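Local coordinates for MccB protein (Escherichia coli, PDB 3H5N) that binds ATP and zinc and initiates biosynthesis of the peptide antibiotic microcin C7, with N-P bond formation, as a bacterial relative of ubiquitin-activating E1 enzymes, at residues A[244-249]-A[327-332]. Residues are numbered along the deposited sequence; the frame is centred on the assembly and turned at random.
Sequences NDIAVF and GIWSDE
Ile-246 lays its CD1 methyl over one face of the Trp-329 indole, 3.6 Å from the centroid of the five-membered ring, a CH-pi contact. Its CG1 stands beside the backbone N (chi1 -61°) and the chain continues extended (chi2 -180°), which carries CD1 over the indole; the two side chains lie alongside each other, while CG2 rests against Gly-327 CA. Lys-334 adds a cation-pi contact to the indole. Next to this pair the backbones join antiparallel: Ala-247 and Ile-328 form a hydrogen-bonded pair, Ala-247 N giving to Ile-328 O (2.9 Å) and Ile-328 N to Ala-247 O (2.8 Å), and Val-248 and Gly-327 the adjoining non-hydrogen-bonded pair. On the face carrying Ala-247 and Ile-328, Ile-328 CD1 meets the edge of the Phe-249 ring, and helix 295-314 packs over both residues. Beyond the backbone pairing, Ser-330 OG donates to Asp-245 O (2.5 Å), in the carbonyl plane on a lone pair, and a water links Asp-245 OD2 (2.9 Å) to Ser-330 N (2.7 Å). The strands are neighbours in the mixed sheet of the ThiF-family fold. Beside them, Asp-245 OD2 and Asp-331 OD2 approach to 3.7 Å, yet each accepts a hydrogen bond, from Gly-27 N and Tyr-105 OH of the second subunit respectively. Those donors and the water probably offset the carboxylate repulsion, tying the turns beside the strands to the subunit interface.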
ATOM      1  N   ASN A 244     -15.811   6.087  24.829  1.00 13.87           N
ATOM      2  CA  ASN A 244     -14.392   6.358  24.540  1.00 13.98           C
ATOM      3  C   ASN A 244     -13.593   5.061  24.289  1.00 14.09           C
ATOM      4  O   ASN A 244     -13.898   4.332  23.364  1.00 14.57           O
ATOM      5  CB  ASN A 244     -13.746   7.280  25.607  1.00 13.09           C
ATOM      6  CG  ASN A 244     -14.478   8.617  25.738  1.00 14.93           C
ATOM      7  OD1 ASN A 244     -14.968   9.165  24.750  1.00 12.87           O
ATOM      8  ND2 ASN A 244     -14.538   9.152  26.955  1.00 13.59           N
ATOM      9  N   ASP A 245     -12.592   4.769  25.110  1.00 14.30           N
ATOM     10  CA  ASP A 245     -11.708   3.613  24.884  1.00 15.37           C
ATOM     11  C   ASP A 245     -12.300   2.241  25.256  1.00 14.72           C
ATOM     12  O   ASP A 245     -11.637   1.220  25.093  1.00 15.64           O
ATOM     13  CB  ASP A 245     -10.414   3.829  25.659  1.00 15.14           C
ATOM     14  CG  ASP A 245     -10.686   4.309  27.063  1.00 15.54           C
ATOM     15  OD1 ASP A 245     -10.642   5.532  27.287  1.00 16.23           O
ATOM     16  OD2 ASP A 245     -11.016   3.473  27.909  1.00 17.27           O
ATOM     17  N   ILE A 246     -13.524   2.213  25.779  1.00 14.19           N
ATOM     18  CA  ILE A 246     -14.201   0.942  26.082  1.00 13.29           C
ATOM     19  C   ILE A 246     -15.218   0.534  25.000  1.00 13.99           C
ATOM     20  O   ILE A 246     -16.150   1.287  24.679  1.00 13.68           O
ATOM     21  CB  ILE A 246     -14.838   0.962  27.495  1.00 13.68           C
ATOM     22  CG1 ILE A 246     -13.748   1.178  28.531  1.00 13.47           C
ATOM     23  CG2 ILE A 246     -15.591  -0.355  27.795  1.00 11.86           C
ATOM     24  CD1 ILE A 246     -14.256   1.213  29.975  1.00 17.08           C
ATOM     25  N   ALA A 247     -14.993  -0.637  24.407  1.00 14.06           N
ATOM     26  CA  ALA A 247     -15.935  -1.232  23.442  1.00 13.86           C
ATOM     27  C   ALA A 247     -17.080  -1.839  24.223  1.00 14.32           C
ATOM     28  O   ALA A 247     -16.862  -2.470  25.265  1.00 13.96           O
ATOM     29  CB  ALA A 247     -15.253  -2.279  22.605  1.00 13.76           C
ATOM     30  N   VAL A 248     -18.295  -1.621  23.727  1.00 14.72           N
ATOM     31  CA  VAL A 248     -19.509  -1.996  24.433  1.00 15.64           C
ATOM     32  C   VAL A 248     -20.456  -2.754  23.510  1.00 15.12           C
ATOM     33  O   VAL A 248     -20.732  -2.314  22.400  1.00 16.36           O
ATOM     34  CB  VAL A 248     -20.209  -0.748  25.053  1.00 15.58           C
ATOM     35  CG1 VAL A 248     -21.566  -1.136  25.668  1.00 16.65           C
ATOM     36  CG2 VAL A 248     -19.287  -0.113  26.108  1.00 15.49           C
ATOM     37  N   PHE A 249     -20.915  -3.919  23.944  1.00 15.49           N
ATOM     38  CA  PHE A 249     -22.041  -4.547  23.244  1.00 16.03           C
ATOM     39  C   PHE A 249     -23.045  -5.134  24.225  1.00 15.90           C
ATOM     40  O   PHE A 249     -22.673  -5.554  25.314  1.00 14.61           O
ATOM     41  CB  PHE A 249     -21.578  -5.565  22.198  1.00 16.32           C
ATOM     42  CG  PHE A 249     -20.979  -6.815  22.770  1.00 17.98           C
ATOM     43  CD1 PHE A 249     -19.706  -6.800  23.339  1.00 18.82           C
ATOM     44  CD2 PHE A 249     -21.666  -8.026  22.684  1.00 15.03           C
ATOM     45  CE1 PHE A 249     -19.146  -7.962  23.851  1.00 19.60           C
ATOM     46  CE2 PHE A 249     -21.117  -9.190  23.204  1.00 16.21           C
ATOM     47  CZ  PHE A 249     -19.858  -9.160  23.786  1.00 18.75           C
ATOM     48  N   GLY A 327     -18.409  -4.664  28.457  1.00 15.79           N
ATOM     49  CA  GLY A 327     -17.365  -3.723  28.129  1.00 14.96           C
ATOM     50  C   GLY A 327     -16.048  -4.451  27.990  1.00 15.30           C
ATOM     51  O   GLY A 327     -15.720  -5.308  28.812  1.00 14.59           O
ATOM     52  N   ILE A 328     -15.326  -4.129  26.921  1.00 14.82           N
ATOM     53  CA  ILE A 328     -13.949  -4.580  26.705  1.00 15.00           C
ATOM     54  C   ILE A 328     -13.046  -3.357  26.691  1.00 15.19           C
ATOM     55  O   ILE A 328     -13.210  -2.455  25.855  1.00 15.54           O
ATOM     56  CB  ILE A 328     -13.822  -5.389  25.384  1.00 15.43           C
ATOM     57  CG1 ILE A 328     -14.624  -6.690  25.503  1.00 14.51           C
ATOM     58  CG2 ILE A 328     -12.363  -5.729  25.051  1.00 14.06           C
ATOM     59  CD1 ILE A 328     -14.764  -7.421  24.221  1.00 18.02           C
ATOM     60  N   TRP A 329     -12.092  -3.316  27.633  1.00 15.03           N
ATOM     61  CA  TRP A 329     -11.145  -2.194  27.723  1.00 14.63           C
ATOM     62  C   TRP A 329     -10.108  -2.303  26.605  1.00 14.94           C
ATOM     63  O   TRP A 329      -9.851  -3.399  26.081  1.00 15.03           O
ATOM     64  CB  TRP A 329     -10.449  -2.207  29.095  1.00 14.88           C
ATOM     65  CG  TRP A 329     -11.198  -1.537  30.255  1.00 15.19           C
ATOM     66  CD1 TRP A 329     -10.730  -0.504  31.030  1.00 15.82           C
ATOM     67  CD2 TRP A 329     -12.480  -1.881  30.791  1.00 15.98           C
ATOM     68  NE1 TRP A 329     -11.639  -0.181  32.000  1.00 15.22           N
ATOM     69  CE2 TRP A 329     -12.727  -1.003  31.880  1.00 16.54           C
ATOM     70  CE3 TRP A 329     -13.450  -2.840  30.464  1.00 17.39           C
ATOM     71  CZ2 TRP A 329     -13.905  -1.046  32.630  1.00 17.83           C
ATOM     72  CZ3 TRP A 329     -14.637  -2.883  31.215  1.00 16.76           C
ATOM     73  CH2 TRP A 329     -14.851  -1.994  32.283  1.00 18.28           C
ATOM     74  N   SER A 330      -9.524  -1.171  26.215  1.00 14.85           N
ATOM     75  CA  SER A 330      -8.473  -1.165  25.194  1.00 14.94           C
ATOM     76  C   SER A 330      -7.108  -0.757  25.728  1.00 15.43           C
ATOM     77  O   SER A 330      -6.098  -0.998  25.077  1.00 15.72           O
ATOM     78  CB  SER A 330      -8.855  -0.307  23.974  1.00 14.31           C
ATOM     79  OG  SER A 330      -9.222   1.019  24.360  1.00 12.37           O
ATOM     80  N   ASP A 331      -7.069  -0.165  26.914  1.00 15.98           N
ATOM     81  CA  ASP A 331      -5.794   0.293  27.448  1.00 17.15           C
ATOM     82  C   ASP A 331      -5.361  -0.490  28.686  1.00 16.78           C
ATOM     83  O   ASP A 331      -4.375  -0.140  29.330  1.00 17.24           O
ATOM     84  CB  ASP A 331      -5.803   1.809  27.701  1.00 17.87           C
ATOM     85  CG  ASP A 331      -6.853   2.240  28.717  1.00 20.74           C
ATOM     86  OD1 ASP A 331      -7.203   1.440  29.624  1.00 24.22           O
ATOM     87  OD2 ASP A 331      -7.347   3.392  28.597  1.00 22.39           O
ATOM     88  N   GLU A 332      -6.135  -1.514  29.021  1.00 16.60           N
ATOM     89  CA  GLU A 332      -5.733  -2.566  29.960  1.00 17.37           C
ATOM     90  C   GLU A 332      -6.433  -3.844  29.518  1.00 17.03           C
ATOM     91  O   GLU A 332      -7.380  -3.816  28.725  1.00 17.43           O
ATOM     92  CB  GLU A 332      -6.046  -2.207  31.433  1.00 17.56           C
ATOM     93  CG  GLU A 332      -7.500  -1.967  31.739  1.00 18.83           C
ATOM     94  CD  GLU A 332      -7.740  -1.466  33.159  1.00 20.45           C
ATOM     95  OE1 GLU A 332      -7.734  -2.273  34.111  1.00 19.91           O
ATOM     96  OE2 GLU A 332      -7.954  -0.254  33.320  1.00 23.95           O
TER
HETATM   97  O   HOH W   1      -9.728   0.847  28.051  1.00 20.47           O